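Local coordinates for hydrogenase expression/formation protein HypE (Desulfovibrio vulgaris subsp. vulgaris, PDB 2Z1U), which binds ATP and magnesium and, as a HypE-family maturation protein, probably helps to assemble the active-site metal centre of hydrogenases, at residues V305-V308 against G309-G312. Numbering follows the deposited sequence.
Sequences VKSV and GELG
E310 folds its side chain back over the start of the turn, its carboxylate lying against CB and CG of K306 and reaching the backbone and hydroxyl of S307. With E310 CG roughly anti to the backbone N (chi1 -152°) and the chain extended beyond it, E310 OE2 arrives 2.8 Å from S307 N and 2.9 Å from S307 OG. Both hydrogen bonds use the anti side of the carboxylate oxygen, and because the two donors approach from opposite faces of its plane, OE2 is gripped between them; the N-H bond is fairly straight at 156°. The same two residues close a type II beta turn from S307 to E310, in which E310 N donates to S307 O over 3.0 Å. G309 takes the third place of this turn with a positive phi of 85°, a conformation that favours glycine. The K306 and E310 side chains cross at about a right angle, E310 OE2 standing 3.5 Å from K306 CB. K306 NZ lies 5.2 Å from E310 OE1, too far for a salt bridge, and bonds instead to S304 OG. The turn follows strand 300-306 at the surface, beside strand 240-244, where K306 and L311 both touch H242, before the chain continues toward strand 319-322.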
ATOM      1  N   VAL A 305     -10.456  26.598 -19.299  1.00 53.85           N
ATOM      2  CA  VAL A 305     -11.248  25.502 -19.856  1.00 54.59           C
ATOM      3  C   VAL A 305     -12.320  26.079 -20.796  1.00 55.65           C
ATOM      4  O   VAL A 305     -12.948  27.100 -20.488  1.00 55.67           O
ATOM      5  CB  VAL A 305     -11.883  24.639 -18.746  1.00 54.48           C
ATOM      6  CG1 VAL A 305     -12.704  23.497 -19.338  1.00 54.02           C
ATOM      7  CG2 VAL A 305     -10.790  24.097 -17.797  1.00 53.95           C
ATOM      8  N   LYS A 306     -12.500  25.426 -21.944  1.00 56.59           N
ATOM      9  CA  LYS A 306     -13.450  25.861 -22.973  1.00 58.15           C
ATOM     10  C   LYS A 306     -14.268  24.680 -23.484  1.00 58.84           C
ATOM     11  O   LYS A 306     -13.809  23.533 -23.458  1.00 58.67           O
ATOM     12  CB  LYS A 306     -12.716  26.544 -24.136  1.00 57.56           C
ATOM     13  CG  LYS A 306     -12.168  27.932 -23.792  1.00 58.35           C
ATOM     14  CD  LYS A 306     -11.442  28.585 -24.964  1.00 58.93           C
ATOM     15  CE  LYS A 306     -11.225  30.081 -24.728  1.00 61.04           C
ATOM     16  NZ  LYS A 306     -10.448  30.396 -23.500  1.00 62.21           N
ATOM     17  N   SER A 307     -15.488  24.966 -23.927  1.00 60.16           N
ATOM     18  CA  SER A 307     -16.352  23.949 -24.529  1.00 61.57           C
ATOM     19  C   SER A 307     -15.841  23.576 -25.927  1.00 62.12           C
ATOM     20  O   SER A 307     -15.120  24.357 -26.559  1.00 61.99           O
ATOM     21  CB  SER A 307     -17.803  24.442 -24.581  1.00 61.14           C
ATOM     22  OG  SER A 307     -17.904  25.649 -25.322  1.00 63.29           O
ATOM     23  N   VAL A 308     -16.198  22.376 -26.390  1.00 63.32           N
ATOM     24  CA  VAL A 308     -15.797  21.886 -27.717  1.00 64.30           C
ATOM     25  C   VAL A 308     -16.278  22.819 -28.815  1.00 65.09           C
ATOM     26  O   VAL A 308     -17.458  23.158 -28.864  1.00 65.59           O
ATOM     27  CB  VAL A 308     -16.349  20.465 -27.992  1.00 64.57           C
ATOM     28  CG1 VAL A 308     -16.087  20.046 -29.447  1.00 64.17           C
ATOM     29  CG2 VAL A 308     -15.746  19.473 -27.028  1.00 64.11           C
ATOM     30  N   GLY A 309     -15.354  23.235 -29.680  1.00 65.52           N
ATOM     31  CA  GLY A 309     -15.670  24.121 -30.790  1.00 66.40           C
ATOM     32  C   GLY A 309     -15.651  25.583 -30.395  1.00 66.79           C
ATOM     33  O   GLY A 309     -16.015  26.438 -31.191  1.00 66.55           O
ATOM     34  N   GLU A 310     -15.214  25.872 -29.169  1.00 67.17           N
ATOM     35  CA  GLU A 310     -15.209  27.249 -28.671  1.00 67.70           C
ATOM     36  C   GLU A 310     -14.085  28.108 -29.243  1.00 68.11           C
ATOM     37  O   GLU A 310     -14.310  29.297 -29.509  1.00 68.29           O
ATOM     38  CB  GLU A 310     -15.232  27.313 -27.138  1.00 67.82           C
ATOM     39  CG  GLU A 310     -15.876  28.586 -26.583  1.00 67.85           C
ATOM     40  CD  GLU A 310     -15.800  28.689 -25.061  1.00 67.79           C
ATOM     41  OE1 GLU A 310     -15.486  29.793 -24.571  1.00 68.58           O
ATOM     42  OE2 GLU A 310     -16.055  27.689 -24.356  1.00 66.02           O
ATOM     43  N   LEU A 311     -12.897  27.537 -29.476  1.00 68.18           N
ATOM     44  CA  LEU A 311     -11.870  28.309 -30.222  1.00 68.67           C
ATOM     45  C   LEU A 311     -11.883  28.303 -31.775  1.00 68.46           C
ATOM     46  O   LEU A 311     -12.091  29.370 -32.392  1.00 68.81           O
ATOM     47  CB  LEU A 311     -10.459  28.197 -29.619  1.00 68.97           C
ATOM     48  CG  LEU A 311     -10.100  29.517 -28.900  1.00 69.71           C
ATOM     49  CD1 LEU A 311      -8.772  29.457 -28.166  1.00 70.32           C
ATOM     50  CD2 LEU A 311     -10.125  30.735 -29.864  1.00 69.97           C
ATOM     51  N   GLY A 312     -11.664  27.165 -32.439  1.00 67.93           N
ATOM     52  CA  GLY A 312     -11.395  25.867 -31.852  1.00 67.55           C
ATOM     53  C   GLY A 312     -11.151  24.854 -32.954  1.00 67.08           C
ATOM     54  O   GLY A 312     -10.285  25.052 -33.811  1.00 67.68           O
TER